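PDB 5E75: SusD-like protein BACOVA_02651 from Bacteroides ovatus, which binds polysaccharide at the cell surface and probably mediates xyloglucan binding before the glycan is transported into the periplasm for degradation. Local coordinates for residues A[40-45]-A[69-74]; A[284-289]-A[460-465]; A[297-302]-A[408-413]; A[426-429]-A[435-438]. All coordinates share one frame; numbering follows the deposited sequence.

Interaction 1. Residues A[40-45]-A[69-74]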
loop_
_atom_site.group_PDB
_atom_site.type_symbol
_atom_site.label_atom_id
_atom_site.label_comp_id
_atom_site.label_asym_id
_atom_site.label_seq_id
_atom_site.Cartn_x
_atom_site.Cartn_y
_atom_site.Cartn_z
ATOM N N ILE A 40 1.373 -3.053 8.678
ATOM C CA ILE A 40 1.291 -2.750 7.257
ATOM C C ILE A 40 1.174 -4.038 6.433
ATOM O O ILE A 40 0.436 -4.073 5.434
ATOM C CB ILE A 40 2.493 -1.889 6.822
ATOM C CG1 ILE A 40 2.324 -1.422 5.380
ATOM C CG2 ILE A 40 3.821 -2.640 7.013
ATOM C CD1 ILE A 40 3.323 -0.312 4.967
ATOM N N VAL A 41 1.859 -5.099 6.853
ATOM C CA VAL A 41 1.900 -6.342 6.072
ATOM C C VAL A 41 0.551 -7.091 6.079
ATOM O O VAL A 41 -0.014 -7.329 5.019
ATOM C CB VAL A 41 3.075 -7.228 6.539
ATOM C CG1 VAL A 41 3.081 -8.592 5.845
ATOM C CG2 VAL A 41 4.403 -6.511 6.311
ATOM N N PRO A 42 0.022 -7.444 7.266
ATOM C CA PRO A 42 -1.261 -8.163 7.245
ATOM C C PRO A 42 -2.434 -7.295 6.806
ATOM O O PRO A 42 -3.348 -7.815 6.184
ATOM C CB PRO A 42 -1.436 -8.618 8.700
ATOM C CG PRO A 42 -0.557 -7.686 9.495
ATOM C CD PRO A 42 0.623 -7.449 8.614
ATOM N N ILE A 43 -2.431 -6.004 7.096
ATOM C CA ILE A 43 -3.572 -5.178 6.725
ATOM C C ILE A 43 -3.546 -4.820 5.239
ATOM O O ILE A 43 -4.541 -4.999 4.533
ATOM C CB ILE A 43 -3.658 -3.906 7.587
ATOM C CG1 ILE A 43 -3.906 -4.287 9.057
ATOM C CG2 ILE A 43 -4.773 -3.014 7.084
ATOM C CD1 ILE A 43 -3.906 -3.087 10.013
ATOM N N GLY A 44 -2.421 -4.333 4.736
ATOM C CA GLY A 44 -2.383 -3.848 3.365
ATOM C C GLY A 44 -2.309 -4.942 2.307
ATOM O O GLY A 44 -2.920 -4.829 1.232
ATOM N N SER A 45 -1.538 -5.996 2.600
ATOM C CA SER A 45 -1.304 -7.095 1.657
ATOM C C SER A 45 -1.993 -8.406 2.047
ATOM O O SER A 45 -2.638 -9.043 1.213
ATOM C CB SER A 45 0.196 -7.335 1.439
ATOM O OG SER A 45 0.715 -6.441 0.473
ATOM N N ASP A 69 -6.425 -7.973 18.513
ATOM C CA ASP A 69 -5.279 -8.157 17.640
ATOM C C ASP A 69 -4.284 -6.984 17.715
ATOM O O ASP A 69 -4.655 -5.806 17.571
ATOM C CB ASP A 69 -5.764 -8.348 16.208
ATOM C CG ASP A 69 -4.737 -8.993 15.330
ATOM O OD1 ASP A 69 -3.758 -8.314 14.968
ATOM O OD2 ASP A 69 -4.921 -10.188 14.985
ATOM N N GLU A 70 -3.014 -7.315 17.918
ATOM C CA GLU A 70 -1.967 -6.301 18.073
ATOM C C GLU A 70 -1.781 -5.465 16.806
ATOM O O GLU A 70 -1.344 -4.321 16.865
ATOM C CB GLU A 70 -0.641 -6.958 18.484
ATOM C CG GLU A 70 -0.033 -7.896 17.444
ATOM C CD GLU A 70 -0.453 -9.352 17.626
ATOM O OE1 GLU A 70 -1.531 -9.605 18.216
ATOM O OE2 GLU A 70 0.306 -10.242 17.183
ATOM N N ASN A 71 -2.128 -6.014 15.655
ATOM C CA ASN A 71 -2.008 -5.248 14.432
ATOM C C ASN A 71 -3.002 -4.098 14.376
ATOM O O ASN A 71 -2.704 -3.067 13.784
ATOM C CB ASN A 71 -2.194 -6.151 13.211
ATOM C CG ASN A 71 -1.051 -7.105 13.037
ATOM O OD1 ASN A 71 0.066 -6.699 12.725
ATOM N ND2 ASN A 71 -1.305 -8.380 13.280
ATOM N N LEU A 72 -4.173 -4.264 14.987
ATOM C CA LEU A 72 -5.155 -3.192 15.006
ATOM C C LEU A 72 -4.680 -2.042 15.881
ATOM O O LEU A 72 -4.773 -0.892 15.486
ATOM C CB LEU A 72 -6.521 -3.695 15.482
ATOM C CG LEU A 72 -7.156 -4.788 14.620
ATOM C CD1 LEU A 72 -8.468 -5.223 15.252
ATOM C CD2 LEU A 72 -7.381 -4.290 13.204
ATOM N N SER A 73 -4.176 -2.358 17.071
ATOM C CA SER A 73 -3.716 -1.318 17.975
ATOM C C SER A 73 -2.465 -0.643 17.408
ATOM O O SER A 73 -2.327 0.574 17.486
ATOM C CB SER A 73 -3.492 -1.896 19.369
ATOM O OG SER A 73 -2.654 -3.012 19.311
ATOM N N GLY A 74 -1.573 -1.415 16.800
ATOM C CA GLY A 74 -0.375 -0.856 16.206
ATOM C C GLY A 74 -0.713 0.064 15.043
ATOM O O GLY A 74 -0.158 1.151 14.915
#

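Interaction 2. Residues A[284-289]-A[460-465]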
loop_
_atom_site.group_PDB
_atom_site.type_symbol
_atom_site.label_atom_id
_atom_site.label_comp_id
_atom_site.label_asym_id
_atom_site.label_seq_id
_atom_site.Cartn_x
_atom_site.Cartn_y
_atom_site.Cartn_z
ATOM N N GLY A 284 3.211 -16.195 -1.499
ATOM C CA GLY A 284 2.206 -15.664 -2.407
ATOM C C GLY A 284 1.055 -16.656 -2.510
ATOM O O GLY A 284 1.284 -17.874 -2.590
ATOM N N SER A 285 -0.183 -16.169 -2.453
ATOM C CA SER A 285 -1.323 -17.058 -2.419
ATOM C C SER A 285 -1.545 -17.696 -3.775
ATOM O O SER A 285 -1.100 -17.206 -4.800
ATOM C CB SER A 285 -2.579 -16.332 -1.972
ATOM O OG SER A 285 -2.989 -15.386 -2.940
ATOM N N ILE A 286 -2.243 -18.828 -3.778
ATOM C CA ILE A 286 -2.597 -19.475 -5.029
ATOM C C ILE A 286 -3.372 -18.486 -5.918
ATOM O O ILE A 286 -3.055 -18.315 -7.096
ATOM C CB ILE A 286 -3.395 -20.738 -4.736
ATOM C CG1 ILE A 286 -2.536 -21.761 -3.985
ATOM C CG2 ILE A 286 -3.915 -21.354 -6.050
ATOM C CD1 ILE A 286 -3.318 -23.000 -3.486
ATOM N N ASP A 287 -4.372 -17.825 -5.334
ATOM C CA ASP A 287 -5.171 -16.817 -6.024
ATOM C C ASP A 287 -4.300 -15.696 -6.601
ATOM O O ASP A 287 -4.406 -15.358 -7.786
ATOM C CB ASP A 287 -6.234 -16.310 -5.026
ATOM C CG ASP A 287 -6.774 -14.912 -5.332
ATOM O OD1 ASP A 287 -7.202 -14.637 -6.467
ATOM O OD2 ASP A 287 -6.778 -14.095 -4.387
ATOM N N MET A 288 -3.428 -15.114 -5.783
ATOM C CA MET A 288 -2.560 -14.039 -6.255
ATOM C C MET A 288 -1.655 -14.493 -7.402
ATOM O O MET A 288 -1.526 -13.813 -8.430
ATOM C CB MET A 288 -1.710 -13.538 -5.106
ATOM C CG MET A 288 -0.779 -12.394 -5.487
ATOM S SD MET A 288 -1.686 -10.870 -5.862
ATOM C CE MET A 288 -1.195 -10.536 -7.549
ATOM N N LEU A 289 -1.040 -15.668 -7.250
ATOM C CA LEU A 289 -0.156 -16.174 -8.294
ATOM C C LEU A 289 -0.906 -16.369 -9.607
ATOM O O LEU A 289 -0.354 -16.139 -10.685
ATOM C CB LEU A 289 0.541 -17.467 -7.862
ATOM C CG LEU A 289 1.607 -17.280 -6.794
ATOM C CD1 LEU A 289 1.970 -18.634 -6.197
ATOM C CD2 LEU A 289 2.832 -16.584 -7.350
ATOM N N LEU A 460 2.675 -22.143 -14.270
ATOM C CA LEU A 460 2.665 -22.648 -12.902
ATOM C C LEU A 460 1.671 -23.787 -12.720
ATOM O O LEU A 460 0.571 -23.743 -13.263
ATOM C CB LEU A 460 2.306 -21.519 -11.934
ATOM C CG LEU A 460 3.326 -20.399 -11.793
ATOM C CD1 LEU A 460 2.736 -19.333 -10.889
ATOM C CD2 LEU A 460 4.654 -20.882 -11.243
ATOM N N HIS A 461 2.066 -24.793 -11.937
ATOM C CA HIS A 461 1.198 -25.910 -11.584
ATOM C C HIS A 461 1.200 -26.064 -10.074
ATOM O O HIS A 461 2.244 -25.917 -9.428
ATOM C CB HIS A 461 1.665 -27.196 -12.279
ATOM C CG HIS A 461 1.577 -27.116 -13.771
ATOM N ND1 HIS A 461 0.478 -27.565 -14.475
ATOM C CD2 HIS A 461 2.433 -26.613 -14.685
ATOM C CE1 HIS A 461 0.672 -27.349 -15.763
ATOM N NE2 HIS A 461 1.848 -26.770 -15.924
ATOM N N PHE A 462 0.023 -26.330 -9.520
ATOM C CA PHE A 462 -0.213 -26.305 -8.080
ATOM C C PHE A 462 -0.618 -27.690 -7.592
ATOM O O PHE A 462 -1.504 -28.326 -8.175
ATOM C CB PHE A 462 -1.324 -25.294 -7.727
ATOM C CG PHE A 462 -1.064 -23.892 -8.219
ATOM C CD1 PHE A 462 -1.428 -23.513 -9.497
ATOM C CD2 PHE A 462 -0.448 -22.955 -7.405
ATOM C CE1 PHE A 462 -1.185 -22.228 -9.950
ATOM C CE2 PHE A 462 -0.209 -21.680 -7.861
ATOM C CZ PHE A 462 -0.564 -21.321 -9.127
ATOM N N GLY A 463 0.027 -28.153 -6.527
ATOM C CA GLY A 463 -0.287 -29.449 -5.957
ATOM C C GLY A 463 0.661 -29.819 -4.835
ATOM O O GLY A 463 0.996 -29.008 -3.981
ATOM N N LYS A 464 1.111 -31.070 -4.828
ATOM C CA LYS A 464 2.007 -31.543 -3.784
ATOM C C LYS A 464 2.853 -32.674 -4.329
ATOM O O LYS A 464 2.626 -33.140 -5.445
ATOM C CB LYS A 464 1.220 -32.031 -2.564
ATOM C CG LYS A 464 0.468 -33.335 -2.777
ATOM C CD LYS A 464 -0.395 -33.675 -1.575
ATOM C CE LYS A 464 0.404 -34.376 -0.488
ATOM N NZ LYS A 464 -0.390 -34.542 0.761
ATOM N N TYR A 465 3.840 -33.094 -3.556
ATOM C CA TYR A 465 4.592 -34.298 -3.900
ATOM C C TYR A 465 4.017 -35.513 -3.174
ATOM O O TYR A 465 3.377 -35.388 -2.133
ATOM C CB TYR A 465 6.073 -34.125 -3.574
ATOM C CG TYR A 465 6.790 -33.205 -4.537
ATOM C CD1 TYR A 465 6.987 -33.564 -5.867
ATOM C CD2 TYR A 465 7.261 -31.977 -4.118
ATOM C CE1 TYR A 465 7.640 -32.720 -6.747
ATOM C CE2 TYR A 465 7.908 -31.129 -4.985
ATOM C CZ TYR A 465 8.097 -31.498 -6.292
ATOM O OH TYR A 465 8.751 -30.643 -7.142
#

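Interaction 3. Residues A[297-302]-A[408-413]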
loop_
_atom_site.group_PDB
_atom_site.type_symbol
_atom_site.label_atom_id
_atom_site.label_comp_id
_atom_site.label_asym_id
_atom_site.label_seq_id
_atom_site.Cartn_x
_atom_site.Cartn_y
_atom_site.Cartn_z
ATOM N N THR A 297 5.929 -12.437 -16.489
ATOM C CA THR A 297 6.958 -13.003 -15.624
ATOM C C THR A 297 7.804 -11.949 -14.925
ATOM O O THR A 297 8.377 -12.227 -13.872
ATOM C CB THR A 297 7.863 -13.971 -16.399
ATOM O OG1 THR A 297 8.478 -13.283 -17.483
ATOM C CG2 THR A 297 7.044 -15.132 -16.931
ATOM N N LEU A 298 7.893 -10.746 -15.486
ATOM C CA LEU A 298 8.739 -9.715 -14.881
ATOM C C LEU A 298 8.114 -9.233 -13.567
ATOM O O LEU A 298 8.793 -9.143 -12.543
ATOM C CB LEU A 298 8.993 -8.546 -15.843
ATOM C CG LEU A 298 9.643 -8.945 -17.176
ATOM C CD1 LEU A 298 9.821 -7.715 -18.034
ATOM C CD2 LEU A 298 10.984 -9.644 -16.978
ATOM N N ARG A 299 6.824 -8.933 -13.595
ATOM C CA ARG A 299 6.161 -8.511 -12.377
ATOM C C ARG A 299 6.031 -9.681 -11.396
ATOM O O ARG A 299 6.225 -9.509 -10.191
ATOM C CB ARG A 299 4.801 -7.868 -12.659
ATOM C CG ARG A 299 4.906 -6.505 -13.360
ATOM C CD ARG A 299 3.575 -5.761 -13.379
ATOM N NE ARG A 299 2.631 -6.426 -14.260
ATOM C CZ ARG A 299 1.533 -5.872 -14.767
ATOM N NH1 ARG A 299 1.205 -4.629 -14.464
ATOM N NH2 ARG A 299 0.764 -6.581 -15.598
ATOM N N ARG A 300 5.757 -10.881 -11.895
ATOM C CA ARG A 300 5.663 -12.024 -10.995
ATOM C C ARG A 300 7.004 -12.247 -10.292
ATOM O O ARG A 300 7.051 -12.352 -9.074
ATOM C CB ARG A 300 5.240 -13.296 -11.745
ATOM C CG ARG A 300 4.912 -14.446 -10.787
ATOM C CD ARG A 300 4.959 -15.813 -11.449
ATOM N NE ARG A 300 6.326 -16.100 -11.856
ATOM C CZ ARG A 300 6.679 -16.828 -12.909
ATOM N NH1 ARG A 300 5.770 -17.425 -13.677
ATOM N NH2 ARG A 300 7.966 -16.975 -13.178
ATOM N N ASN A 301 8.094 -12.298 -11.048
ATOM C CA ASN A 301 9.392 -12.600 -10.430
ATOM C C ASN A 301 9.834 -11.525 -9.444
ATOM O O ASN A 301 10.490 -11.832 -8.424
ATOM C CB ASN A 301 10.499 -12.763 -11.492
ATOM C CG ASN A 301 10.424 -14.062 -12.239
ATOM O OD1 ASN A 301 9.749 -15.001 -11.827
ATOM N ND2 ASN A 301 11.138 -14.126 -13.365
ATOM N N ALA A 302 9.516 -10.261 -9.740
ATOM C CA ALA A 302 9.902 -9.188 -8.836
ATOM C C ALA A 302 9.061 -9.166 -7.570
ATOM O O ALA A 302 9.373 -8.445 -6.628
ATOM C CB ALA A 302 9.821 -7.833 -9.539
ATOM N N ILE A 408 -9.150 -4.432 -11.918
ATOM C CA ILE A 408 -8.913 -5.124 -10.657
ATOM C C ILE A 408 -7.686 -6.031 -10.792
ATOM O O ILE A 408 -6.803 -6.034 -9.935
ATOM C CB ILE A 408 -10.148 -5.928 -10.183
ATOM C CG1 ILE A 408 -11.277 -4.962 -9.809
ATOM C CG2 ILE A 408 -9.787 -6.846 -9.008
ATOM C CD1 ILE A 408 -12.647 -5.648 -9.629
ATOM N N ARG A 409 -7.617 -6.809 -11.872
ATOM C CA ARG A 409 -6.516 -7.736 -12.049
ATOM C C ARG A 409 -5.218 -6.980 -12.227
ATOM O O ARG A 409 -4.206 -7.350 -11.651
ATOM C CB ARG A 409 -6.770 -8.643 -13.263
ATOM C CG ARG A 409 -5.765 -9.775 -13.428
ATOM C CD ARG A 409 -6.138 -10.667 -14.596
ATOM N NE ARG A 409 -5.317 -11.863 -14.592
ATOM C CZ ARG A 409 -5.498 -12.927 -15.364
ATOM N NH1 ARG A 409 -6.482 -12.961 -16.241
ATOM N NH2 ARG A 409 -4.689 -13.962 -15.237
ATOM N N GLU A 410 -5.255 -5.920 -13.022
ATOM C CA GLU A 410 -4.063 -5.156 -13.334
ATOM C C GLU A 410 -3.496 -4.506 -12.079
ATOM O O GLU A 410 -2.279 -4.510 -11.867
ATOM C CB GLU A 410 -4.328 -4.095 -14.414
ATOM C CG GLU A 410 -3.048 -3.636 -15.126
ATOM C CD GLU A 410 -2.375 -4.751 -15.905
ATOM O OE1 GLU A 410 -3.083 -5.699 -16.338
ATOM O OE2 GLU A 410 -1.144 -4.674 -16.094
ATOM N N ARG A 411 -4.366 -3.955 -11.230
ATOM C CA ARG A 411 -3.890 -3.357 -9.995
ATOM C C ARG A 411 -3.288 -4.409 -9.067
ATOM O O ARG A 411 -2.240 -4.172 -8.461
ATOM C CB ARG A 411 -5.003 -2.577 -9.296
ATOM C CG ARG A 411 -5.379 -1.297 -10.018
ATOM C CD ARG A 411 -6.393 -0.481 -9.228
ATOM N NE ARG A 411 -5.780 0.094 -8.045
ATOM C CZ ARG A 411 -5.136 1.256 -8.002
ATOM N NH1 ARG A 411 -5.086 2.069 -9.040
ATOM N NH2 ARG A 411 -4.572 1.658 -6.867
ATOM N N ARG A 412 -3.922 -5.566 -8.931
ATOM C CA ARG A 412 -3.371 -6.597 -8.059
ATOM C C ARG A 412 -1.949 -6.961 -8.458
ATOM O O ARG A 412 -1.068 -7.057 -7.588
ATOM C CB ARG A 412 -4.264 -7.846 -8.030
ATOM C CG ARG A 412 -5.572 -7.646 -7.285
ATOM C CD ARG A 412 -6.373 -8.927 -7.111
ATOM N NE ARG A 412 -5.677 -9.854 -6.219
ATOM C CZ ARG A 412 -5.985 -11.141 -6.056
ATOM N NH1 ARG A 412 -6.993 -11.710 -6.720
ATOM N NH2 ARG A 412 -5.251 -11.882 -5.235
ATOM N N VAL A 413 -1.710 -7.179 -9.759
ATOM C CA VAL A 413 -0.394 -7.585 -10.211
ATOM C C VAL A 413 0.614 -6.432 -10.234
ATOM O O VAL A 413 1.797 -6.655 -10.015
ATOM C CB VAL A 413 -0.398 -8.331 -11.592
ATOM C CG1 VAL A 413 -1.203 -9.621 -11.540
ATOM C CG2 VAL A 413 -0.919 -7.485 -12.695
#

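Interaction 4. Residues A[426-429]-A[435-438]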
loop_
_atom_site.group_PDB
_atom_site.type_symbol
_atom_site.label_atom_id
_atom_site.label_comp_id
_atom_site.label_asym_id
_atom_site.label_seq_id
_atom_site.Cartn_x
_atom_site.Cartn_y
_atom_site.Cartn_z
ATOM N N VAL A 426 -11.400 -2.519 -0.437
ATOM C CA VAL A 426 -12.441 -1.911 0.392
ATOM C C VAL A 426 -13.190 -0.832 -0.392
ATOM O O VAL A 426 -14.426 -0.756 -0.329
ATOM C CB VAL A 426 -11.869 -1.346 1.715
ATOM C CG1 VAL A 426 -12.947 -0.638 2.505
ATOM C CG2 VAL A 426 -11.252 -2.481 2.533
ATOM N N THR A 427 -12.450 0.002 -1.126
ATOM C CA THR A 427 -13.081 0.998 -1.985
ATOM C C THR A 427 -14.066 0.343 -2.963
ATOM O O THR A 427 -15.194 0.801 -3.122
ATOM C CB THR A 427 -12.039 1.822 -2.745
ATOM O OG1 THR A 427 -11.313 2.613 -1.806
ATOM C CG2 THR A 427 -12.683 2.751 -3.755
ATOM N N TRP A 428 -13.637 -0.725 -3.622
ATOM C CA TRP A 428 -14.520 -1.426 -4.543
ATOM C C TRP A 428 -15.729 -2.035 -3.820
ATOM O O TRP A 428 -16.837 -2.024 -4.364
ATOM C CB TRP A 428 -13.746 -2.496 -5.340
ATOM C CG TRP A 428 -12.797 -1.940 -6.350
ATOM C CD1 TRP A 428 -12.996 -0.862 -7.191
ATOM C CD2 TRP A 428 -11.492 -2.437 -6.657
ATOM N NE1 TRP A 428 -11.887 -0.665 -7.981
ATOM C CE2 TRP A 428 -10.952 -1.615 -7.669
ATOM C CE3 TRP A 428 -10.720 -3.495 -6.159
ATOM C CZ2 TRP A 428 -9.678 -1.826 -8.186
ATOM C CZ3 TRP A 428 -9.460 -3.693 -6.657
ATOM C CH2 TRP A 428 -8.946 -2.860 -7.661
ATOM N N PHE A 429 -15.541 -2.550 -2.601
ATOM C CA PHE A 429 -16.638 -3.112 -1.820
ATOM C C PHE A 429 -17.670 -2.058 -1.444
ATOM O O PHE A 429 -18.877 -2.334 -1.405
ATOM C CB PHE A 429 -16.097 -3.820 -0.571
ATOM C CG PHE A 429 -17.145 -4.090 0.454
ATOM C CD1 PHE A 429 -18.037 -5.134 0.291
ATOM C CD2 PHE A 429 -17.279 -3.266 1.551
ATOM C CE1 PHE A 429 -19.035 -5.350 1.221
ATOM C CE2 PHE A 429 -18.273 -3.487 2.479
ATOM C CZ PHE A 429 -19.155 -4.520 2.314
ATOM N N LYS A 435 -20.829 -7.723 -5.741
ATOM C CA LYS A 435 -19.754 -8.210 -6.598
ATOM C C LYS A 435 -18.517 -8.545 -5.764
ATOM O O LYS A 435 -17.888 -9.591 -5.941
ATOM C CB LYS A 435 -19.377 -7.159 -7.643
ATOM C CG LYS A 435 -18.160 -7.521 -8.500
ATOM C CD LYS A 435 -17.696 -6.347 -9.355
ATOM C CE LYS A 435 -16.518 -6.722 -10.245
ATOM N NZ LYS A 435 -16.916 -7.753 -11.245
ATOM N N MET A 436 -18.110 -7.632 -4.897
ATOM C CA MET A 436 -16.868 -7.858 -4.174
ATOM C C MET A 436 -16.952 -8.934 -3.096
ATOM O O MET A 436 -15.979 -9.627 -2.860
ATOM C CB MET A 436 -16.333 -6.549 -3.589
ATOM C CG MET A 436 -15.954 -5.525 -4.650
ATOM S SD MET A 436 -14.931 -6.150 -6.000
ATOM C CE MET A 436 -13.475 -6.700 -5.131
ATOM N N LEU A 437 -18.098 -9.105 -2.444
ATOM C CA LEU A 437 -18.234 -10.215 -1.514
ATOM C C LEU A 437 -18.102 -11.540 -2.271
ATOM O O LEU A 437 -17.463 -12.478 -1.795
ATOM C CB LEU A 437 -19.565 -10.143 -0.770
ATOM C CG LEU A 437 -19.661 -9.009 0.261
ATOM C CD1 LEU A 437 -21.092 -8.929 0.793
ATOM C CD2 LEU A 437 -18.663 -9.168 1.391
ATOM N N ASN A 438 -18.696 -11.625 -3.456
ATOM C CA ASN A 438 -18.551 -12.835 -4.266
ATOM C C ASN A 438 -17.091 -13.038 -4.660
ATOM O O ASN A 438 -16.561 -14.147 -4.590
ATOM C CB ASN A 438 -19.434 -12.742 -5.507
ATOM C CG ASN A 438 -19.281 -13.938 -6.416
ATOM O OD1 ASN A 438 -18.587 -13.878 -7.431
ATOM N ND2 ASN A 438 -19.909 -15.040 -6.041
#

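Interaction 1. Residues A[40-45]-A[69-74]
D69 OD1 is gripped twice by N71, through the backbone N and through ND2 of the side-chain amide that packs on P42. N71 N lies 2.9 Å from D69 OD1 and uses the anti lone pair of that oxygen; N71 ND2, at 3.0 Å from D69 OD1, takes the syn one, with the acceptor tilted 21° from the amide plane. D69 is thus the N-cap of helix 70-95, and the second bond limits rotation of the N71 amide. CB of N71 already points to helix 40-46, and CG, anti to the carbonyl carbon (chi1 -69°), carries the amide on to P42. Its OD1 is set 3.4 Å from P42 CG, with the two side chains at about a right angle. N71 OD1 is buried there and has no hydrogen-bonding partner in the model. I43 adds a looser touch, its CD1 lying 4.0 Å from the carbonyl O of N71. No hydrogen bond joins the two segments. The contact is shared with F60 of helix 58-62, which touches P42, I43, D69 and N71, while Q59 binds D69 OD2. On helix 40-46, V41 and S45 rest on M51 of strand 51-52, and G44 is bonded through its backbone to W422 of helix 421-431.

Interaction 2. Residues A[284-289]-A[460-465]
I286 and F462 meet in a CH-pi contact. Methyl CG2 of I286 sits over one face of the phenyl ring, 4.2 Å from its centroid and 19° off the ring normal, displaced toward the rim on the CD2 and CE2 side. Plain apolar contacts continue from there. L289 CD1 comes to the ring edge, near its plane, 4.1 Å from F462 CE2, so I286 and L289, three residues apart on the same side of the helix, take a face and an edge of the same ring. L289 also offers CB to L460 CD1 at 4.2 Å. The first turn of helix 286-291 is thereby laid on strand 460-465, the middle strand of a three-stranded antiparallel sheet, and L460 and F462, alternate residues of that strand, both turn their side chains to the helix. With an alanine in place of F462, I286 CG2 would probably lose the ring face it lies on and a gap would open beside L289 CD1. Polar bonds do not cross between the segments; they fix the helix end. S285 is the N-cap, its OG accepting from M288 N at 2.9 Å in a fairly straight bond (160°) while also binding N49 O. D287, facing away from the strand, pairs with R412.

Interaction 3. Residues A[297-302]-A[408-413]
R299 approaches E410 end-on with both terminal nitrogens, and both close on a single oxygen. NH2 of R299 lies 2.7 Å from E410 OE2 and NH1 of R299 2.9 Å from the same atom, making a forked salt bridge whose N-H...O angles (147° and 140°) are bent, as expected when two donors converge on one acceptor. OE2 lies in the guanidinium plane, but the carboxylate is turned: the two planes are 42° apart, and both nitrogens reach the oxygen from the same face of the carboxylate. E410 gets there by a bend at chi2, which brings OE2 over from a side chain that does not start out toward helix 297-303. The remaining polar atoms have partners as well. E410 OE1 forms a salt bridge with R391, R299 NH1 has a second acidic partner in E414, R299 NH2 has one in D296, and R299 NE is also hydrogen-bonded, to a residue flanking one of the segments. V413 supplies the apolar side, its CG2 over one face of the guanidinium, 3.5 Å from R299 NH2 and offset toward the rim. E410 and V413, three residues apart on one face of helix 404-415, thus receive a side chain from helix 297-303, joining two helices of the SusD-family region. A methionine in place of R299 would probably leave E410 OE2, D296 and E414 without this shared cation. Buried E410 has an arginine at each oxygen, and buried R299 is shared among three carboxylates, which would probably keep these groups charged.

Interaction 4. Residues A[426-429]-A[435-438]
M436 fits between the bases of W428 and F429, where helix 421-431 turns almost directly into helix 433-441, two consecutive helices of the SusD-family helical body joined by a tight turn. The backbones come close, the CA atoms of F429 and M436 being 5.3 Å apart, and the methionine lies against main chain as much as side chain: its CG is 3.6 Å from the carbonyl carbon of W428 and equally near the F429 N. A bend at chi2 (-48°) folds the thioether back alongside W428, placing M436 SD 3.9 Å from W428 CB, and a second bend at chi3 (-61°) directs CE to the indole. The indole itself leads off the other way, and M436 CE approaches it only obliquely. The far end of the W428 indole lies among L404, I408 and R411 of helix 404-415, with NE1 hydrogen-bonded to E369. F429 is oriented differently. With CG anti to the backbone N (chi1 164°), its ring is carried to the other flank of the methionine and presents its edge to the second helix. M436 CB lies near the plane of that ring, and the two CB atoms of F429 and M436 are 4.1 Å apart. L437, next along, meets the same edge from further out. Helix 490-493 covers this flank, A490 and I493 touching F429 and I493 also touching L437. No hydrogen bond joins the two segments; their contacts are van der Waals. At the outer end, F429 CE1 lies 3.8 Å from both L437 CG and L437 CD2, with L437 CD1 a little farther at 4.2 Å.

In the fold
From the N terminus, interaction 1 comes first and closes a short loop of 23 residues, bringing helix 40-46 to the start of helix 70-95. Interaction 2 opens much later and spans the longest separation, from helix 286-291 to the sheet strand 460-465; interactions 3 and 4 both fall within that span, one after the other, and none of the four cross. Interaction 3 brings helix 297-303 to helix 404-415, and interaction 4 joins two helices adjacent in sequence. Interactions 2 and 3 touch through the D287-R412 salt bridge, and R411 and I408 pack on W428 to connect interaction 3 with interaction 4. Interaction 1 touches none of the others.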